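4,5-DOPA dioxygenase extradiol (Escherichia coli, PDB 2PW6) opens the aromatic ring of dihydroxyphenylalanine between carbons 4 and 5 in vitro, with zinc as cofactor, although its physiological substrate is unknown. Local coordinates at residues L236-L239 / Y240-A244; E103-P107 / I108-L112; E199-K202 / A203-W207; S188-P192 / W193-F197. All blocks are in the same frame, centred on the assembly; numbering follows the deposited sequence.

How the contacts relate
All four contacts are local and follow one another along the chain, so none encloses or crosses another. Contact 2 comes first, turning helix 95-105 into the edge strand 110-113 of the main sheet. Contact 4 closes the loop that leads into helix 192-202, and contact 3 closes the far end of that same helix, their centres about 16 Å apart. Contact 1 follows within helix 236-243, just after the zinc ligand H234. It also touches contact 3: V201 CG1 lies 4.0 Å from L238 CD2, tying two helices together. Contacts 2 and 4 lie on opposite sides of the chain's centre, their own centres about 39 Å apart.

Contact 1: residues L236-L239 / Y240-A244; sequences LPLL and YVLGA
With chi1 at -75°, Y240 sets CG beside its own backbone N and carries its ring back toward L236, while L238, with CG anti to the backbone N (chi1 173°), sends CD1 toward L242. The tyrosine ring meets the preceding turn with its edge: L236 O lies in the ring plane, 3.3 Å from Y240 CD1, so a weakly positive C-H rather than the electron-rich face approaches the oxygen. Further in, Y240 CB rests 3.3 Å from P237 O. Around the helix, L238 CD1 comes within 4.1 Å of L242 CG, the two branched side chains slanting across each other. Both belong to helix 236-243, which packs against both helix 149-159 and strands of the main sheet: L236 lies on H152 and Y240 on M155 of helix 149-159, whereas L238 and V241 meet F19 of strand 17-21. P237 O is held loosely, accepting weak bonds from Y240 N at 3.2 Å and V241 N at 3.4 Å. Regular alpha-helical bonds follow: L242 N to L238 O is 2.7 Å long and almost straight at 173°, and G243 N reaches L239 O at 2.7 Å. Glycine suits that position because it brings no beta carbon against L239 O, and proline suits the first turn, where its missing N-H costs little. The phenol oxygen of Y240 is hydrogen-bonded to H152 ND1, which gives the buried hydroxyl a polar mate. A phenylalanine here would keep the ring edge beside L236 O but would probably leave H152 ND1 without its partner in this buried setting.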
loop_
_atom_site.group_PDB
_atom_site.type_symbol
_atom_site.label_atom_id
_atom_site.label_comp_id
_atom_site.label_asym_id
_atom_site.label_seq_id
_atom_site.Cartn_x
_atom_site.Cartn_y
_atom_site.Cartn_z
ATOM N N LEU A 236 -5.898 -4.518 16.524
ATOM C CA LEU A 236 -5.536 -5.866 17.015
ATOM C C LEU A 236 -4.043 -6.077 17.349
ATOM O O LEU A 236 -3.750 -6.798 18.308
ATOM C CB LEU A 236 -6.013 -6.968 16.033
ATOM C CG LEU A 236 -7.528 -7.257 16.006
ATOM C CD1 LEU A 236 -7.937 -8.310 14.907
ATOM C CD2 LEU A 236 -8.063 -7.684 17.405
ATOM N N PRO A 237 -3.118 -5.437 16.592
ATOM C CA PRO A 237 -1.705 -5.593 16.844
ATOM C C PRO A 237 -1.255 -5.208 18.233
ATOM O O PRO A 237 -0.296 -5.803 18.739
ATOM C CB PRO A 237 -1.053 -4.684 15.779
ATOM C CG PRO A 237 -2.006 -4.661 14.698
ATOM C CD PRO A 237 -3.327 -4.604 15.388
ATOM N N LEU A 238 -1.921 -4.235 18.849
ATOM C CA LEU A 238 -1.643 -3.855 20.217
ATOM C C LEU A 238 -1.879 -5.001 21.196
ATOM O O LEU A 238 -1.195 -5.119 22.191
ATOM C CB LEU A 238 -2.510 -2.630 20.622
ATOM C CG LEU A 238 -2.466 -2.203 22.100
ATOM C CD1 LEU A 238 -1.075 -1.861 22.512
ATOM C CD2 LEU A 238 -3.413 -1.036 22.416
ATOM N N LEU A 239 -2.892 -5.812 20.925
ATOM C CA LEU A 239 -3.230 -6.921 21.784
ATOM C C LEU A 239 -2.124 -7.977 21.774
ATOM O O LEU A 239 -1.888 -8.607 22.790
ATOM C CB LEU A 239 -4.578 -7.504 21.360
ATOM C CG LEU A 239 -5.745 -6.490 21.512
ATOM C CD1 LEU A 239 -7.085 -7.185 21.302
ATOM C CD2 LEU A 239 -5.720 -5.729 22.893
ATOM N N TYR A 240 -1.453 -8.155 20.630
ATOM C CA TYR A 240 -0.286 -9.030 20.528
ATOM C C TYR A 240 0.776 -8.569 21.515
ATOM O O TYR A 240 1.342 -9.382 22.249
ATOM C CB TYR A 240 0.250 -9.082 19.082
ATOM C CG TYR A 240 -0.620 -9.923 18.178
ATOM C CD1 TYR A 240 -1.865 -9.455 17.727
ATOM C CD2 TYR A 240 -0.211 -11.215 17.784
ATOM C CE1 TYR A 240 -2.684 -10.249 16.887
ATOM C CE2 TYR A 240 -1.018 -12.011 16.951
ATOM C CZ TYR A 240 -2.253 -11.525 16.509
ATOM O OH TYR A 240 -3.036 -12.338 15.705
ATOM N N VAL A 241 1.009 -7.258 21.564
ATOM C CA VAL A 241 1.952 -6.661 22.512
ATOM C C VAL A 241 1.429 -6.765 23.944
ATOM O O VAL A 241 2.133 -7.264 24.824
ATOM C CB VAL A 241 2.262 -5.198 22.146
ATOM C CG1 VAL A 241 3.039 -4.524 23.253
ATOM C CG2 VAL A 241 3.008 -5.123 20.809
ATOM N N LEU A 242 0.193 -6.329 24.196
ATOM C CA LEU A 242 -0.349 -6.422 25.563
ATOM C C LEU A 242 -0.433 -7.842 26.096
ATOM O O LEU A 242 -0.221 -8.070 27.290
ATOM C CB LEU A 242 -1.722 -5.767 25.693
ATOM C CG LEU A 242 -1.876 -4.253 25.776
ATOM C CD1 LEU A 242 -3.312 -3.982 26.214
ATOM C CD2 LEU A 242 -0.846 -3.572 26.710
ATOM N N GLY A 243 -0.775 -8.794 25.232
ATOM C CA GLY A 243 -0.783 -10.223 25.609
ATOM C C GLY A 243 0.548 -10.670 26.225
ATOM O O GLY A 243 0.564 -11.532 27.089
ATOM N N ALA A 244 1.641 -10.041 25.793
ATOM C CA ALA A 244 3.014 -10.351 26.201
ATOM C C ALA A 244 3.495 -9.713 27.513
ATOM O O ALA A 244 4.633 -9.969 27.956
ATOM C CB ALA A 244 3.989 -9.997 25.053
#

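Contact 2: residues E103-P107 / I108-L112; sequences ELLAP and IPVTL
L105 and I108 are joined by the hydrogen bond that closes this turn, I108 N donating to L105 O over 2.8 Å. The bond is bent, with an angle of 141° at the hydrogen. Between the two residues the A106-P107 peptide is cis, which makes L105 to I108 a type VIa beta turn. Proline suits this place because it, far more readily than other residues, accepts the cis form.

Two apolar contacts back the bond. L105 CB is 4.1 Å from I108 CB, and L105 CD1 reaches V110 CG2 at 3.9 Å, the two side chains crossing at about a right angle.

A third group consists of carbons set against carbonyl oxygens. I108 keeps CG1 beside its backbone N (chi1 -52°), which carries that carbon over the same oxygen the N-H bonds, with I108 CG1 3.0 Å from L105 O, a tight fit. At the second proline, P109 CD lies 3.1 Å from P107 O; having no N-H, P109 can offer that carbonyl no bond.

Around this corner the hydrophobic side chains find further cover: L105 lies on M155 and I108 on W151, both of helix 149-159, and V110 packs on V65 and V102. Backbone bonds of T111 to T63 and V65 join strand 110-113 to its parallel neighbour 63-66, so the turn completes a beta-alpha-beta crossover through helix 95-105. With a single polar bond across it, the reversal probably owes its shape largely to the proline geometry and to the branched aliphatic groups packed against it.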
loop_
_atom_site.group_PDB
_atom_site.type_symbol
_atom_site.label_atom_id
_atom_site.label_comp_id
_atom_site.label_asym_id
_atom_site.label_seq_id
_atom_site.Cartn_x
_atom_site.Cartn_y
_atom_site.Cartn_z
ATOM N N GLU A 103 6.140 -24.032 15.960
ATOM C CA GLU A 103 6.120 -24.998 17.077
ATOM C C GLU A 103 5.463 -24.442 18.337
ATOM O O GLU A 103 4.619 -25.104 18.966
ATOM C CB GLU A 103 7.563 -25.457 17.413
ATOM C CG GLU A 103 8.251 -26.261 16.271
ATOM C CD GLU A 103 9.789 -26.428 16.423
ATOM O OE1 GLU A 103 10.378 -27.175 15.576
ATOM O OE2 GLU A 103 10.396 -25.841 17.366
ATOM N N LEU A 104 5.887 -23.241 18.729
ATOM C CA LEU A 104 5.278 -22.518 19.844
ATOM C C LEU A 104 3.734 -22.372 19.708
ATOM O O LEU A 104 3.003 -22.612 20.665
ATOM C CB LEU A 104 5.955 -21.150 20.010
ATOM C CG LEU A 104 5.312 -20.183 20.996
ATOM C CD1 LEU A 104 5.612 -20.627 22.429
ATOM C CD2 LEU A 104 5.813 -18.756 20.747
ATOM N N LEU A 105 3.266 -22.031 18.514
ATOM C CA LEU A 105 1.835 -21.845 18.226
ATOM C C LEU A 105 0.989 -23.120 18.101
ATOM O O LEU A 105 -0.237 -23.068 18.283
ATOM C CB LEU A 105 1.665 -21.039 16.938
ATOM C CG LEU A 105 2.132 -19.585 16.982
ATOM C CD1 LEU A 105 2.047 -18.940 15.573
ATOM C CD2 LEU A 105 1.343 -18.806 18.077
ATOM N N ALA A 106 1.622 -24.240 17.737
ATOM C CA ALA A 106 0.913 -25.521 17.556
ATOM C C ALA A 106 0.139 -25.795 18.834
ATOM O O ALA A 106 0.668 -25.524 19.915
ATOM C CB ALA A 106 1.896 -26.657 17.271
ATOM N N PRO A 107 -1.105 -26.320 18.727
ATOM C CA PRO A 107 -1.831 -26.743 17.517
ATOM C C PRO A 107 -2.540 -25.690 16.645
ATOM O O PRO A 107 -3.237 -26.104 15.712
ATOM C CB PRO A 107 -2.846 -27.759 18.048
ATOM C CG PRO A 107 -3.190 -27.242 19.404
ATOM C CD PRO A 107 -1.898 -26.565 19.946
ATOM N N ILE A 108 -2.326 -24.377 16.878
ATOM C CA ILE A 108 -2.795 -23.349 15.925
ATOM C C ILE A 108 -2.230 -23.704 14.557
ATOM O O ILE A 108 -1.021 -23.735 14.394
ATOM C CB ILE A 108 -2.309 -21.841 16.241
ATOM C CG1 ILE A 108 -2.579 -21.339 17.680
ATOM C CG2 ILE A 108 -2.781 -20.862 15.166
ATOM C CD1 ILE A 108 -3.950 -21.360 18.167
ATOM N N PRO A 109 -3.091 -23.995 13.564
ATOM C CA PRO A 109 -2.558 -24.259 12.212
ATOM C C PRO A 109 -1.882 -23.056 11.538
ATOM O O PRO A 109 -2.532 -22.026 11.307
ATOM C CB PRO A 109 -3.790 -24.692 11.414
ATOM C CG PRO A 109 -4.867 -24.998 12.454
ATOM C CD PRO A 109 -4.552 -24.173 13.654
ATOM N N VAL A 110 -0.600 -23.190 11.202
ATOM C CA VAL A 110 0.142 -22.128 10.518
ATOM C C VAL A 110 0.546 -22.494 9.094
ATOM O O VAL A 110 1.062 -23.602 8.841
ATOM C CB VAL A 110 1.408 -21.661 11.281
ATOM C CG1 VAL A 110 1.979 -20.452 10.613
ATOM C CG2 VAL A 110 1.102 -21.306 12.683
ATOM N N THR A 111 0.322 -21.542 8.188
ATOM C CA THR A 111 0.743 -21.601 6.812
ATOM C C THR A 111 2.134 -20.944 6.738
ATOM O O THR A 111 2.357 -19.844 7.279
ATOM C CB THR A 111 -0.315 -20.890 5.917
ATOM O OG1 THR A 111 -1.561 -21.593 6.046
ATOM C CG2 THR A 111 0.056 -20.884 4.428
ATOM N N LEU A 112 3.092 -21.636 6.127
ATOM C CA LEU A 112 4.443 -21.098 6.054
ATOM C C LEU A 112 4.807 -20.668 4.639
ATOM O O LEU A 112 4.944 -21.502 3.750
ATOM C CB LEU A 112 5.460 -22.086 6.621
ATOM C CG LEU A 112 6.949 -21.737 6.573
ATOM C CD1 LEU A 112 7.322 -20.916 7.779
ATOM C CD2 LEU A 112 7.758 -23.032 6.550
#

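Contact 3: residues E199-K202 / A203-W207; sequences EYVK and ANLTW
N204 reaches back to the last turn of helix 192-202, its ND2 donating to Y200 O over 2.7 Å in an almost perfectly straight bond (178°). The donor sits on a lone pair of that carbonyl, and the oxygen lies in the amide plane, a fully aligned pair. Setting CG beside its backbone N, chi1 of -75° folds the amide back under the helix end. ND2 also lies 3.5 Å from Y200 CD1, ring and amide planes 64° apart. Backbone bonds support this grip: A203 N reaches E199 O at 2.9 Å, and N204 N bonds V201 O at 3.0 Å. L205 adds an apolar touch, its CD2 4.3 Å from V201 CG1. An aspartate in place of N204 would remove the N-H donor and would probably leave Y200 O facing a carboxylate.

Farther out, the Y200 ring meets that of H222, P215 packs on N204, and K202 NZ forms a salt bridge with E256. The chain then enters a type I turn, N204 to W207. A side-chain amide thus satisfies a carbonyl that the ending helix can no longer serve with a backbone N-H.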
loop_
_atom_site.group_PDB
_atom_site.type_symbol
_atom_site.label_atom_id
_atom_site.label_comp_id
_atom_site.label_asym_id
_atom_site.label_seq_id
_atom_site.Cartn_x
_atom_site.Cartn_y
_atom_site.Cartn_z
ATOM N N GLU A 199 -7.988 7.800 24.951
ATOM C CA GLU A 199 -7.761 7.896 26.394
ATOM C C GLU A 199 -8.238 6.658 27.144
ATOM O O GLU A 199 -7.626 6.258 28.112
ATOM C CB GLU A 199 -8.398 9.194 26.961
ATOM C CG GLU A 199 -7.728 10.491 26.431
ATOM C CD GLU A 199 -6.255 10.604 26.801
ATOM O OE1 GLU A 199 -5.864 10.172 27.904
ATOM O OE2 GLU A 199 -5.469 11.128 25.989
ATOM N N TYR A 200 -9.342 6.074 26.699
ATOM C CA TYR A 200 -9.813 4.771 27.159
ATOM C C TYR A 200 -8.798 3.655 26.868
ATOM O O TYR A 200 -8.705 2.688 27.632
ATOM C CB TYR A 200 -11.138 4.453 26.473
ATOM C CG TYR A 200 -11.690 3.057 26.677
ATOM C CD1 TYR A 200 -12.216 2.659 27.917
ATOM C CD2 TYR A 200 -11.726 2.137 25.620
ATOM C CE1 TYR A 200 -12.751 1.384 28.105
ATOM C CE2 TYR A 200 -12.265 0.848 25.799
ATOM C CZ TYR A 200 -12.775 0.480 27.041
ATOM O OH TYR A 200 -13.321 -0.788 27.226
ATOM N N VAL A 201 -8.062 3.786 25.758
ATOM C CA VAL A 201 -6.948 2.875 25.457
ATOM C C VAL A 201 -5.831 3.039 26.502
ATOM O O VAL A 201 -5.565 2.113 27.270
ATOM C CB VAL A 201 -6.433 2.977 23.963
ATOM C CG1 VAL A 201 -5.069 2.304 23.794
ATOM C CG2 VAL A 201 -7.429 2.338 23.022
ATOM N N LYS A 202 -5.234 4.227 26.554
ATOM C CA LYS A 202 -4.180 4.557 27.504
ATOM C C LYS A 202 -4.489 4.272 28.978
ATOM O O LYS A 202 -3.580 3.910 29.740
ATOM C CB LYS A 202 -3.816 6.031 27.366
ATOM C CG LYS A 202 -3.243 6.414 26.021
ATOM C CD LYS A 202 -3.103 7.908 25.902
ATOM C CE LYS A 202 -2.331 8.509 27.062
ATOM N NZ LYS A 202 -2.107 9.948 26.783
ATOM N N ALA A 203 -5.747 4.458 29.391
ATOM C CA ALA A 203 -6.135 4.275 30.804
ATOM C C ALA A 203 -6.270 2.798 31.168
ATOM O O ALA A 203 -6.542 2.456 32.331
ATOM C CB ALA A 203 -7.449 5.004 31.113
ATOM N N ASN A 204 -6.094 1.916 30.184
ATOM C CA ASN A 204 -6.364 0.506 30.415
ATOM C C ASN A 204 -5.264 -0.429 29.984
ATOM O O ASN A 204 -5.453 -1.632 29.969
ATOM C CB ASN A 204 -7.678 0.124 29.766
ATOM C CG ASN A 204 -8.850 0.635 30.536
ATOM O OD1 ASN A 204 -9.159 0.132 31.616
ATOM N ND2 ASN A 204 -9.521 1.653 29.991
ATOM N N LEU A 205 -4.110 0.144 29.657
ATOM C CA LEU A 205 -2.924 -0.609 29.241
ATOM C C LEU A 205 -2.509 -1.602 30.310
ATOM O O LEU A 205 -2.169 -2.755 30.012
ATOM C CB LEU A 205 -1.772 0.350 28.916
ATOM C CG LEU A 205 -2.021 1.235 27.692
ATOM C CD1 LEU A 205 -0.832 2.165 27.389
ATOM C CD2 LEU A 205 -2.391 0.365 26.478
ATOM N N THR A 206 -2.602 -1.143 31.555
ATOM C CA THR A 206 -2.110 -1.861 32.720
ATOM C C THR A 206 -3.194 -2.689 33.409
ATOM O O THR A 206 -2.983 -3.171 34.519
ATOM C CB THR A 206 -1.484 -0.881 33.733
ATOM O OG1 THR A 206 -2.471 0.073 34.140
ATOM C CG2 THR A 206 -0.314 -0.123 33.118
ATOM N N TRP A 207 -4.346 -2.851 32.764
ATOM C CA TRP A 207 -5.447 -3.633 33.331
ATOM C C TRP A 207 -5.076 -5.103 33.540
ATOM O O TRP A 207 -4.473 -5.735 32.667
ATOM C CB TRP A 207 -6.692 -3.552 32.450
ATOM C CG TRP A 207 -7.932 -4.134 33.087
ATOM C CD1 TRP A 207 -8.836 -3.461 33.862
ATOM C CD2 TRP A 207 -8.417 -5.501 33.004
ATOM N NE1 TRP A 207 -9.850 -4.311 34.257
ATOM C CE2 TRP A 207 -9.615 -5.565 33.752
ATOM C CE3 TRP A 207 -7.946 -6.675 32.379
ATOM C CZ2 TRP A 207 -10.362 -6.753 33.886
ATOM C CZ3 TRP A 207 -8.693 -7.858 32.508
ATOM C CH2 TRP A 207 -9.884 -7.882 33.255
#

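Contact 4: residues S188-P192 / W193-F197; sequences SSPYP and WATSF
P192 O accepts the shortest bond here, from S196 N at 2.8 Å and an angle of 165°; the first i-to-i+4 bond, T195 N to Y191 O at 3.1 Å, comes one residue earlier, from Y191 at the N-cap position of helix 192-202. P192 suits the first helical place because the amide nitrogens there need no acceptor within the helix.

The side chains of Y191 and W193 lie beside each other and point the same way. W193 takes the cramped first torsion, CG between the backbone N and the carbonyl carbon (chi1 61°), which turns its indole back toward the loop. Y191 CB then sits over one face of the indole, 3.8 Å from the centroid of the W193 five-membered ring, in a CH-pi contact offset toward the rim. Farther out, Y191 CD2 meets W193 CZ2 at 3.6 Å. The ring planes are only 19° apart but slid so far, with the centroids of the Y191 ring and the W193 five-membered ring 5.3 Å apart, that they barely overlap. The same Y191 CB also rests 4.0 Å from A194 CB, where a small residue lets the tyrosine stem come close.

The tyrosine hydroxyl is hydrogen-bonded to T181 O, while W193 packs on L227 and S228 of helix 225-228. The side chain of W193 lies about 8 Å from that of the zinc ligand H177. Backbone bonds thus start the helix, and the CH-pi contact, the bond to T181 O and the packing on helix 225-228 together probably limit how far the two rings can turn at the helix start, near the metal centre.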
loop_
_atom_site.group_PDB
_atom_site.type_symbol
_atom_site.label_atom_id
_atom_site.label_comp_id
_atom_site.label_asym_id
_atom_site.label_seq_id
_atom_site.Cartn_x
_atom_site.Cartn_y
_atom_site.Cartn_z
ATOM N N SER A 188 -6.453 20.271 11.803
ATOM C CA SER A 188 -5.385 19.662 12.588
ATOM C C SER A 188 -5.698 19.327 14.036
ATOM O O SER A 188 -4.881 18.706 14.727
ATOM N N SER A 189 -6.862 19.722 14.527
ATOM C CA SER A 189 -7.217 19.385 15.903
ATOM C C SER A 189 -7.746 17.968 15.980
ATOM O O SER A 189 -8.373 17.513 15.029
ATOM C CB SER A 189 -8.245 20.369 16.464
ATOM O OG SER A 189 -7.598 21.434 17.145
ATOM N N PRO A 190 -7.460 17.248 17.087
ATOM C CA PRO A 190 -8.054 15.923 17.282
ATOM C C PRO A 190 -9.560 15.968 17.554
ATOM O O PRO A 190 -10.007 16.632 18.490
ATOM C CB PRO A 190 -7.318 15.363 18.515
ATOM C CG PRO A 190 -6.190 16.290 18.783
ATOM C CD PRO A 190 -6.533 17.595 18.182
ATOM N N TYR A 191 -10.325 15.267 16.739
ATOM C CA TYR A 191 -11.731 15.030 17.004
ATOM C C TYR A 191 -11.922 14.571 18.413
ATOM O O TYR A 191 -11.109 13.795 18.911
ATOM C CB TYR A 191 -12.242 13.935 16.095
ATOM C CG TYR A 191 -12.159 14.283 14.654
ATOM C CD1 TYR A 191 -12.408 15.593 14.211
ATOM C CD2 TYR A 191 -11.874 13.311 13.711
ATOM C CE1 TYR A 191 -12.343 15.906 12.856
ATOM C CE2 TYR A 191 -11.822 13.623 12.367
ATOM C CZ TYR A 191 -12.070 14.911 11.947
ATOM O OH TYR A 191 -12.022 15.195 10.605
ATOM N N PRO A 192 -12.993 15.053 19.087
ATOM C CA PRO A 192 -13.167 14.712 20.489
ATOM C C PRO A 192 -13.434 13.217 20.706
ATOM O O PRO A 192 -13.020 12.670 21.714
ATOM C CB PRO A 192 -14.380 15.562 20.907
ATOM C CG PRO A 192 -14.446 16.664 19.876
ATOM C CD PRO A 192 -14.060 15.952 18.620
ATOM N N TRP A 193 -14.137 12.577 19.773
ATOM C CA TRP A 193 -14.392 11.155 19.874
ATOM C C TRP A 193 -13.071 10.358 19.719
ATOM O O TRP A 193 -12.846 9.379 20.420
ATOM C CB TRP A 193 -15.485 10.718 18.868
ATOM C CG TRP A 193 -15.121 10.965 17.438
ATOM C CD1 TRP A 193 -15.416 12.056 16.710
ATOM C CD2 TRP A 193 -14.377 10.090 16.574
ATOM N NE1 TRP A 193 -14.899 11.943 15.437
ATOM C CE2 TRP A 193 -14.256 10.737 15.329
ATOM C CE3 TRP A 193 -13.789 8.821 16.738
ATOM C CZ2 TRP A 193 -13.591 10.162 14.249
ATOM C CZ3 TRP A 193 -13.111 8.260 15.663
ATOM C CH2 TRP A 193 -13.030 8.924 14.435
ATOM N N ALA A 194 -12.191 10.817 18.834
ATOM C CA ALA A 194 -10.846 10.251 18.711
ATOM C C ALA A 194 -10.074 10.294 20.029
ATOM O O ALA A 194 -9.507 9.262 20.437
ATOM C CB ALA A 194 -10.056 10.908 17.564
ATOM N N THR A 195 -10.050 11.459 20.692
ATOM C CA THR A 195 -9.353 11.637 21.987
ATOM C C THR A 195 -10.033 10.805 23.054
ATOM O O THR A 195 -9.369 10.135 23.866
ATOM C CB THR A 195 -9.316 13.138 22.427
ATOM O OG1 THR A 195 -8.445 13.876 21.562
ATOM C CG2 THR A 195 -8.802 13.282 23.837
ATOM N N SER A 196 -11.367 10.848 23.064
ATOM C CA SER A 196 -12.140 9.965 23.948
ATOM C C SER A 196 -11.674 8.476 23.856
ATOM O O SER A 196 -11.229 7.903 24.856
ATOM C CB SER A 196 -13.648 10.086 23.673
ATOM O OG SER A 196 -14.402 9.441 24.685
ATOM N N PHE A 197 -11.768 7.859 22.669
ATOM C CA PHE A 197 -11.415 6.422 22.552
ATOM C C PHE A 197 -9.958 6.175 22.896
ATOM O O PHE A 197 -9.640 5.234 23.617
ATOM C CB PHE A 197 -11.755 5.818 21.193
ATOM C CG PHE A 197 -11.471 4.320 21.108
ATOM C CD1 PHE A 197 -12.399 3.396 21.590
ATOM C CD2 PHE A 197 -10.267 3.845 20.548
ATOM C CE1 PHE A 197 -12.130 2.002 21.516
ATOM C CE2 PHE A 197 -9.999 2.474 20.465
ATOM C CZ PHE A 197 -10.929 1.548 20.955
#